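Local coordinates for protein pyrethroid hydrolase (Sphingobium faniae, PDB 5Y5R) that hydrolyses the ester bond of pyrethroid insecticides such as permethrin and cypermethrin, releasing the alcohol and the cyclopropanecarboxylic acid, at residues 98-101 with 102-105; 207-210 with 211-215; 229-232 with 233-236; 173-176 with 177-180. All coordinates share one frame; numbering follows the deposited sequence.

Contact 1: residues 98-101 with 102-105; sequences LIYL and TAVL
Leu105 reaches back across the turn to lay its CD1 methyl over one face of the Tyr100 ring. This CH-pi contact puts CD1 3.5 Å from the ring centroid of Tyr100, 18° off the ring normal. The methyl is displaced toward the hydroxyl end. Its nearest ring atom is Tyr100 CZ, 3.3 Å from Leu105 CD1, so the packing here is tight. The two side chains cross at about a right angle. Leu105 has CG anti to its backbone N (chi1 170°), which swings the branch toward Tyr100.

Other contacts lie at the ring edge. The Ala103 methyl meets the start of the tyrosine side chain, with Tyr100 CB 3.9 Å from Ala103 CB. Beside it Val104 O lies near the ring plane, 3.7 Å from Tyr100 CD2.

The segments are the end of strand 95-101 and the loop that leaves it. In this alpha/beta hydrolase fold the strand lies inside the parallel sheet, between strands 71-77 and 194-199. The chain turns sharply at Thr102, whose backbone takes a left-handed helical conformation, uncommon for a beta-branched residue. Thr102 CG2 sits between the backbone N and carbonyl carbon, 3.2 Å from Leu101 O.

Polar contacts run outward, and no hydrogen bond joins the segments. Tyr100 OH bonds to Ser85 OG, and Ala103 O accepts from Tyr196 OH. Thr102 OG1 bonds to Asp202 OD2, a second-shell contact to the acid of the probable charge relay system.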
# COMPACT_ATOMS: atom_id res chain seq x y z
N LEU A 98 7.19 5.33 8.04
CA LEU A 98 6.67 4.45 6.99
C LEU A 98 5.74 3.41 7.60
O LEU A 98 6.12 2.70 8.53
CB LEU A 98 7.81 3.74 6.24
CG LEU A 98 8.69 4.65 5.38
CD1 LEU A 98 9.87 3.88 4.82
CD2 LEU A 98 7.90 5.31 4.24
N ILE A 99 4.54 3.30 7.06
CA ILE A 99 3.57 2.33 7.53
C ILE A 99 3.24 1.37 6.40
O ILE A 99 2.71 1.79 5.36
CB ILE A 99 2.29 3.02 8.02
CG1 ILE A 99 2.60 4.02 9.13
CG2 ILE A 99 1.30 1.98 8.51
CD1 ILE A 99 1.36 4.70 9.61
N TYR A 100 3.47 0.08 6.62
CA TYR A 100 3.18 -0.97 5.64
C TYR A 100 1.95 -1.75 6.11
O TYR A 100 2.05 -2.58 7.02
CB TYR A 100 4.39 -1.89 5.43
CG TYR A 100 5.60 -1.21 4.86
CD1 TYR A 100 6.47 -0.49 5.66
CD2 TYR A 100 5.87 -1.28 3.51
CE1 TYR A 100 7.58 0.13 5.16
CE2 TYR A 100 6.97 -0.65 2.99
CZ TYR A 100 7.83 0.06 3.82
OH TYR A 100 8.96 0.66 3.30
N LEU A 101 0.81 -1.52 5.46
CA LEU A 101 -0.47 -2.12 5.85
C LEU A 101 -0.74 -3.33 4.96
O LEU A 101 -1.25 -3.20 3.84
CB LEU A 101 -1.59 -1.08 5.76
CG LEU A 101 -3.02 -1.59 5.99
CD1 LEU A 101 -3.20 -2.31 7.34
CD2 LEU A 101 -4.01 -0.44 5.86
N THR A 102 -0.48 -4.52 5.53
CA THR A 102 -0.42 -5.82 4.85
C THR A 102 0.09 -5.54 3.44
O THR A 102 -0.58 -5.80 2.43
CB THR A 102 -1.77 -6.57 4.96
OG1 THR A 102 -1.64 -7.90 4.43
CG2 THR A 102 -2.96 -5.82 4.29
N ALA A 103 1.27 -4.93 3.40
CA ALA A 103 1.82 -4.29 2.21
C ALA A 103 3.11 -4.97 1.79
O ALA A 103 3.72 -5.70 2.57
CB ALA A 103 2.10 -2.79 2.46
N VAL A 104 3.52 -4.71 0.55
CA VAL A 104 4.76 -5.28 0.04
C VAL A 104 5.91 -4.51 0.69
O VAL A 104 6.10 -3.32 0.45
CB VAL A 104 4.82 -5.20 -1.50
CG1 VAL A 104 6.12 -5.79 -2.01
CG2 VAL A 104 3.66 -5.93 -2.11
N LEU A 105 6.69 -5.21 1.52
CA LEU A 105 7.86 -4.66 2.19
C LEU A 105 9.03 -5.49 1.71
O LEU A 105 9.17 -6.66 2.07
CB LEU A 105 7.72 -4.74 3.71
CG LEU A 105 9.01 -4.40 4.44
CD1 LEU A 105 9.31 -2.90 4.28
CD2 LEU A 105 8.97 -4.83 5.92

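Contact 2: residues 207-210 with 211-215; sequences IAVQ and RQMQK
Ile207 O accepts Arg211 N at 2.8 Å, and the same i to i+4 bonding repeats from Ala208 to Gln212, Val209 to Met213 and Gln210 to Gln214. The segments are successive turns of helix 207-216, the crossover helix of a beta-alpha-beta unit with strands 194-199 and 222-226.

One turn apart, Ile207 covers a face of the Arg211 guanidinium. Ile207 CG1 lies 3.4 Å above the guanidinium plane, toward its rim, and is 3.4 Å from Arg211 NE. With CG1 anti to the backbone N (chi1 -169°), this branch of Ile207 reaches the arginine. The arginine chain is extended from CG to NE, and NE forms a salt bridge with Glu198, outside the two segments. Cutting Ile207 back to an alanine would probably open a gap at the guanidinium face and let the group turn more freely.

Val209 and Met213 are buried, and Val209 CG1 meets the CE methyl of selenomethionine Met213 at 3.9 Å.

Among the polar groups, Gln210 O takes a second, weak bond from Gln214 NE2 at 3.3 Å, besides the one from the Gln214 backbone. The amide of Gln210 itself is held by Leu205 O and Ala199 N. Gln212 folds at chi2 (71°), and its OE1 also bonds to Asn122. A water donates to both Ala208 O, at 2.9 Å, and Gln212 OE1, at 3.2 Å.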
# COMPACT_ATOMS: atom_id res chain seq x y z
N ILE A 207 -0.55 -14.33 6.12
CA ILE A 207 0.24 -13.82 7.25
C ILE A 207 1.65 -14.41 7.26
O ILE A 207 2.59 -13.75 7.67
CB ILE A 207 -0.46 -14.08 8.59
CG1 ILE A 207 0.24 -13.31 9.72
CG2 ILE A 207 -0.45 -15.54 8.86
CD1 ILE A 207 0.40 -11.85 9.42
N ALA A 208 1.83 -15.62 6.75
CA ALA A 208 3.17 -16.19 6.64
C ALA A 208 4.05 -15.36 5.72
O ALA A 208 5.24 -15.17 5.99
CB ALA A 208 3.10 -17.63 6.16
N VAL A 209 3.49 -14.90 4.59
CA VAL A 209 4.26 -14.06 3.68
C VAL A 209 4.52 -12.69 4.28
O VAL A 209 5.61 -12.13 4.13
CB VAL A 209 3.52 -13.93 2.35
CG1 VAL A 209 4.24 -12.95 1.47
CG2 VAL A 209 3.49 -15.28 1.69
N GLN A 210 3.51 -12.12 4.91
CA GLN A 210 3.67 -10.87 5.63
C GLN A 210 4.83 -10.97 6.60
O GLN A 210 5.72 -10.12 6.60
CB GLN A 210 2.38 -10.52 6.36
CG GLN A 210 1.27 -10.09 5.44
CD GLN A 210 -0.02 -9.90 6.17
OE1 GLN A 210 -0.16 -8.96 6.98
NE2 GLN A 210 -0.95 -10.81 5.94
N ARG A 211 4.82 -12.02 7.43
CA ARG A 211 5.87 -12.13 8.45
C ARG A 211 7.23 -12.45 7.84
O ARG A 211 8.27 -12.09 8.42
CB ARG A 211 5.50 -13.18 9.52
CG ARG A 211 4.30 -12.78 10.37
CD ARG A 211 3.67 -13.88 11.24
NE ARG A 211 2.64 -13.30 12.10
CZ ARG A 211 1.75 -13.95 12.86
NH1 ARG A 211 0.86 -13.25 13.55
NH2 ARG A 211 1.72 -15.26 12.93
N GLN A 212 7.25 -13.13 6.69
CA GLN A 212 8.50 -13.43 6.00
C GLN A 212 9.13 -12.16 5.47
O GLN A 212 10.35 -11.98 5.53
CB GLN A 212 8.22 -14.45 4.89
CG GLN A 212 9.45 -15.02 4.23
CD GLN A 212 10.19 -15.96 5.16
OE1 GLN A 212 9.57 -16.74 5.89
NE2 GLN A 212 11.51 -15.89 5.15
N MSE A 213 8.31 -11.24 4.98
CA MSE A 213 8.82 -9.97 4.52
C MSE A 213 9.42 -9.14 5.65
O MSE A 213 10.51 -8.59 5.51
CB MSE A 213 7.71 -9.20 3.80
CG MSE A 213 7.45 -9.83 2.44
SE MSE A 213 6.13 -8.90 1.35
CE MSE A 213 4.57 -9.14 2.44
N GLN A 214 8.72 -9.06 6.78
CA GLN A 214 9.33 -8.41 7.95
C GLN A 214 10.65 -9.06 8.30
O GLN A 214 11.66 -8.37 8.50
CB GLN A 214 8.38 -8.47 9.16
CG GLN A 214 7.11 -7.75 8.93
CD GLN A 214 6.07 -8.07 9.97
OE1 GLN A 214 6.20 -7.73 11.15
NE2 GLN A 214 5.04 -8.75 9.54
N LYS A 215 10.69 -10.39 8.27
CA LYS A 215 11.88 -11.13 8.68
C LYS A 215 13.08 -10.82 7.79
O LYS A 215 14.22 -10.80 8.27
CB LYS A 215 11.56 -12.63 8.69
CG LYS A 215 12.74 -13.50 9.04
CD LYS A 215 12.37 -14.96 9.19
CE LYS A 215 13.32 -15.60 10.21
NZ LYS A 215 14.71 -15.69 9.69
O HOH W 1 6.92 -16.86 7.70

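Contact 3: residues 229-232 with 233-236; sequences SHAP and YYSM. With 8NL ((2-methyl-3-phenyl-phenyl)methyl (1~{S})-3-[(~{E})-2-chloranyl-3,3,3-tris(fluoranyl)prop-1-enyl]-2,2-dimethyl-cyclopropane-1-carboxylate), chain G.
Ala231 CB is packed against two tyrosines, and this is the tight part of the contact. The methyl lies 3.7 Å above one face of the Tyr233 ring, toward the rim, in a CH-pi contact. Tyr233 CG lies between the backbone N and the carbonyl carbon (chi1 49°), which sets the ring against this methyl. The methyl also touches Tyr234, with Ala231 CB 3.8 Å from Tyr234 CD2. The rings themselves meet: Tyr233 CE2 stands over the centre of the Tyr234 ring. Tyr234 OH is bonded to His169.

Ala231 is the N-cap of the short helix 232-235. Its O receives Tyr234 N at 3.0 Å from above the carbonyl plane, and a weak bond from Ser235 N. Just before it comes His230, on the loop after strand 222-226, where alpha/beta hydrolases carry the histidine of the catalytic triad. Its ND1 bonds to Asp202. At another point of the ring edge NE2 donates to ester atom O of the bound pyrethroid ester 8NL at 3.3 Å, with an N-H...O angle of 149°.

The far end is looser. Pro232 CB is 4.4 Å from CG of selenomethionine Met236, whose N still bonds to Pro232 O at 2.9 Å. Ser235 is partly exposed there, with its OG bonded to Asp158.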
# COMPACT_ATOMS: atom_id res chain seq x y z
N SER A 229 -9.14 -9.31 7.33
CA SER A 229 -8.63 -9.86 6.08
C SER A 229 -8.04 -8.72 5.26
O SER A 229 -7.51 -7.77 5.84
CB SER A 229 -9.68 -10.64 5.28
OG SER A 229 -10.89 -9.94 5.09
N HIS A 230 -8.14 -8.80 3.92
CA HIS A 230 -7.27 -8.01 3.05
C HIS A 230 -7.41 -6.50 3.23
O HIS A 230 -6.47 -5.75 2.95
CB HIS A 230 -7.53 -8.36 1.57
CG HIS A 230 -6.48 -7.80 0.66
ND1 HIS A 230 -5.14 -7.94 0.91
CD2 HIS A 230 -6.58 -7.01 -0.44
CE1 HIS A 230 -4.45 -7.32 -0.03
NE2 HIS A 230 -5.30 -6.73 -0.85
N ALA A 231 -8.57 -6.00 3.66
CA ALA A 231 -8.85 -4.57 3.61
C ALA A 231 -9.30 -4.04 4.97
O ALA A 231 -10.49 -3.78 5.20
CB ALA A 231 -9.90 -4.27 2.53
N PRO A 232 -8.37 -3.87 5.91
CA PRO A 232 -8.78 -3.37 7.24
C PRO A 232 -9.41 -1.98 7.17
O PRO A 232 -10.20 -1.62 8.06
CB PRO A 232 -7.46 -3.36 8.03
CG PRO A 232 -6.49 -4.16 7.23
CD PRO A 232 -6.91 -4.00 5.80
N TYR A 233 -9.08 -1.16 6.16
CA TYR A 233 -9.70 0.17 6.04
C TYR A 233 -11.21 0.09 5.78
O TYR A 233 -11.91 1.11 5.94
CB TYR A 233 -9.03 1.00 4.94
CG TYR A 233 -8.87 0.29 3.61
CD1 TYR A 233 -7.74 -0.48 3.35
CD2 TYR A 233 -9.84 0.39 2.62
CE1 TYR A 233 -7.59 -1.13 2.17
CE2 TYR A 233 -9.69 -0.25 1.43
CZ TYR A 233 -8.57 -1.00 1.20
OH TYR A 233 -8.45 -1.65 0.03
N TYR A 234 -11.72 -1.06 5.37
CA TYR A 234 -13.17 -1.28 5.32
C TYR A 234 -13.74 -1.84 6.61
O TYR A 234 -14.85 -1.47 7.00
CB TYR A 234 -13.53 -2.21 4.17
CG TYR A 234 -13.40 -1.66 2.77
CD1 TYR A 234 -13.47 -0.29 2.50
CD2 TYR A 234 -13.21 -2.54 1.70
CE1 TYR A 234 -13.33 0.19 1.16
CE2 TYR A 234 -13.09 -2.10 0.40
CZ TYR A 234 -13.14 -0.77 0.11
OH TYR A 234 -12.98 -0.42 -1.20
N SER A 235 -13.06 -2.79 7.27
CA SER A 235 -13.73 -3.48 8.37
C SER A 235 -13.45 -2.88 9.74
O SER A 235 -14.31 -3.02 10.62
CB SER A 235 -13.38 -4.96 8.40
OG SER A 235 -12.00 -5.12 8.41
N MSE A 236 -12.31 -2.23 9.97
CA MSE A 236 -12.09 -1.57 11.27
C MSE A 236 -11.34 -0.25 11.15
O MSE A 236 -10.23 -0.10 11.68
CB MSE A 236 -11.34 -2.52 12.20
CG MSE A 236 -10.25 -3.28 11.47
SE MSE A 236 -9.48 -4.74 12.55
CE MSE A 236 -10.79 -6.11 12.39
C 8NL G . -6.94 -5.74 -6.41
C8 8NL G . -10.84 -4.92 -7.14
C9 8NL G . -11.63 -5.20 -8.26
C10 8NL G . -11.63 -6.47 -8.81
C11 8NL G . -10.83 -7.43 -8.20
C12 8NL G . -10.05 -7.14 -7.08
C13 8NL G . -5.63 -4.80 -3.82
O 8NL G . -4.79 -5.97 -4.00
CL 8NL G . -0.34 -10.82 -6.78
C21 8NL G . -1.08 -9.30 -6.27
C22 8NL G . -2.04 -8.64 -7.23
F2 8NL G . -3.27 -8.82 -6.77
F1 8NL G . -1.81 -7.35 -7.41
F 8NL G . -1.91 -9.24 -8.40
C20 8NL G . -0.83 -8.81 -5.06
C16 8NL G . -1.42 -7.49 -4.60
C17 8NL G . -1.19 -7.43 -3.09
C18 8NL G . -0.04 -6.46 -3.29
C19 8NL G . -0.79 -8.78 -2.48
C15 8NL G . -2.63 -7.36 -3.68
C14 8NL G . -3.30 -6.00 -3.91
O1 8NL G . -2.62 -4.99 -4.07
C2 8NL G . -7.15 -4.95 -4.05
C3 8NL G . -7.96 -4.58 -2.98
C4 8NL G . -9.35 -4.66 -3.05
C5 8NL G . -9.97 -5.07 -4.22
C6 8NL G . -9.21 -5.45 -5.33
C1 8NL G . -7.79 -5.37 -5.24
C7 8NL G . -10.03 -5.87 -6.54

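Contact 4: residues 173-176 with 177-180; sequences TQST and VPFG. With 8NL ((2-methyl-3-phenyl-phenyl)methyl (1~{S})-3-[(~{E})-2-chloranyl-3,3,3-tris(fluoranyl)prop-1-enyl]-2,2-dimethyl-cyclopropane-1-carboxylate), chain G.
Ser175 OG, a side-chain oxygen, takes the backbone N-H of Val177, two residues on. Ser175 OG is 3.1 Å from Val177 N and the bond is nearly straight, 163° at the hydrogen. A serine oxygen bonded in this way makes an ST turn. OG lies anti to the serine backbone N (chi1 170°), beside the carbonyl carbon, where it meets the Val177 N-H. OG also lies alongside the valine side chain, with Ser175 OG 3.2 Å from Val177 CG2.

Gln174 lies beside the same turn. Its NE2 bends round to Ser175 O at 3.1 Å, in the carbonyl plane and on a lone pair. The amide is fixed further by Leu13 N at OE1 and Tyr57 OH at NE2. Pro178 comes against Gln174 from the opposite direction, with Pro178 CG 4.0 Å from Gln174 NE2.

Strand 174-175 is an outer strand of a small antiparallel sheet in the region between the core strands 95-101 and 194-199, where alpha/beta hydrolases commonly carry a cap. The following turn brings Phe179 into the ligand pocket. A weak bond from Phe179 N to Thr176 O, 3.1 Å and 127°, closes it.

Phe179 points its ring edge at the trifluoromethyl group of 8NL. Phe179 CZ is 3.2 Å from 8NL F1, which lies in the ring plane. Leu79 and Leu141 touch the same side chain. Replacing Phe179 by an alanine is likely to open a gap beside the fluorines and leave the trifluoromethyl group less firmly placed.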
# COMPACT_ATOMS: atom_id res chain seq x y z
N THR A 173 -7.66 -1.42 -15.08
CA THR A 173 -6.37 -1.97 -15.50
C THR A 173 -5.20 -1.34 -14.76
O THR A 173 -5.04 -0.11 -14.76
CB THR A 173 -6.17 -1.83 -17.02
OG1 THR A 173 -7.26 -2.44 -17.72
CG2 THR A 173 -4.91 -2.56 -17.44
N GLN A 174 -4.33 -2.19 -14.21
CA GLN A 174 -3.21 -1.81 -13.36
C GLN A 174 -1.89 -1.95 -14.11
O GLN A 174 -1.67 -2.96 -14.78
CB GLN A 174 -3.17 -2.71 -12.14
CG GLN A 174 -1.83 -2.63 -11.45
CD GLN A 174 -1.74 -1.40 -10.58
OE1 GLN A 174 -2.73 -0.99 -9.96
NE2 GLN A 174 -0.59 -0.75 -10.62
N SER A 175 -0.97 -1.00 -13.92
CA SER A 175 0.35 -1.08 -14.54
C SER A 175 1.26 -2.08 -13.82
O SER A 175 1.22 -2.21 -12.60
CB SER A 175 1.03 0.29 -14.54
OG SER A 175 2.40 0.16 -14.93
N THR A 176 2.06 -2.81 -14.58
CA THR A 176 2.97 -3.77 -13.95
C THR A 176 4.26 -3.12 -13.47
O THR A 176 5.10 -3.81 -12.87
CB THR A 176 3.25 -4.92 -14.92
OG1 THR A 176 3.88 -4.39 -16.09
CG2 THR A 176 1.96 -5.67 -15.28
N VAL A 177 4.36 -1.80 -13.64
CA VAL A 177 5.59 -1.07 -13.29
C VAL A 177 6.02 -1.26 -11.84
O VAL A 177 7.22 -1.45 -11.61
CB VAL A 177 5.43 0.42 -13.65
CG1 VAL A 177 6.47 1.29 -12.91
CG2 VAL A 177 5.58 0.63 -15.15
N PRO A 178 5.16 -1.09 -10.83
CA PRO A 178 5.60 -1.32 -9.45
C PRO A 178 5.99 -2.76 -9.14
O PRO A 178 6.79 -2.97 -8.24
CB PRO A 178 4.41 -0.84 -8.61
CG PRO A 178 3.25 -0.91 -9.50
CD PRO A 178 3.78 -0.55 -10.86
N PHE A 179 5.43 -3.75 -9.83
CA PHE A 179 5.77 -5.12 -9.52
C PHE A 179 7.21 -5.43 -9.83
O PHE A 179 7.80 -6.34 -9.21
CB PHE A 179 4.86 -6.10 -10.26
CG PHE A 179 3.51 -6.22 -9.65
CD1 PHE A 179 3.29 -7.11 -8.61
CD2 PHE A 179 2.47 -5.43 -10.09
CE1 PHE A 179 2.03 -7.23 -8.05
CE2 PHE A 179 1.22 -5.53 -9.52
CZ PHE A 179 1.00 -6.42 -8.51
N GLY A 180 7.80 -4.72 -10.78
CA GLY A 180 9.10 -5.10 -11.28
C GLY A 180 10.23 -4.19 -10.86
O GLY A 180 11.37 -4.44 -11.24
C 8NL G . -6.94 -5.74 -6.41
C8 8NL G . -10.84 -4.92 -7.14
C9 8NL G . -11.63 -5.20 -8.26
C10 8NL G . -11.63 -6.47 -8.81
C11 8NL G . -10.83 -7.43 -8.20
C12 8NL G . -10.05 -7.14 -7.08
C13 8NL G . -5.63 -4.80 -3.82
O 8NL G . -4.79 -5.97 -4.00
CL 8NL G . -0.34 -10.82 -6.78
C21 8NL G . -1.08 -9.30 -6.27
C22 8NL G . -2.04 -8.64 -7.23
F2 8NL G . -3.27 -8.82 -6.77
F1 8NL G . -1.81 -7.35 -7.41
F 8NL G . -1.91 -9.24 -8.40
C20 8NL G . -0.83 -8.81 -5.06
C16 8NL G . -1.42 -7.49 -4.60
C17 8NL G . -1.19 -7.43 -3.09
C18 8NL G . -0.04 -6.46 -3.29
C19 8NL G . -0.79 -8.78 -2.48
C15 8NL G . -2.63 -7.36 -3.68
C14 8NL G . -3.30 -6.00 -3.91
O1 8NL G . -2.62 -4.99 -4.07
C2 8NL G . -7.15 -4.95 -4.05
C3 8NL G . -7.96 -4.58 -2.98
C4 8NL G . -9.35 -4.66 -3.05
C5 8NL G . -9.97 -5.07 -4.22
C6 8NL G . -9.21 -5.45 -5.33
C1 8NL G . -7.79 -5.37 -5.24
C7 8NL G . -10.03 -5.87 -6.54

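In the fold
Contact 3 holds His230 of the probable charge relay system, and Thr102 of contact 1 and Gln210 of contact 2 lie beside Asp202. Contact 1 touches contact 2, with Thr102 OG1 3.1 Å from Gln210 OE1, a probable hydrogen bond. It also packs on contact 3, where Leu101 CD1 is 3.8 Å from Pro232 CG. Contacts 3 and 4 do not touch, their nearest atoms being about 10 Å apart, but both meet 8NL, its ester at His230 and its trifluoromethyl group at Phe179. Ser78, in a GxSxG pattern consistent with a nucleophile elbow, and Ala12 N also bond to this ligand. Val104 of contact 1 lines the same pocket.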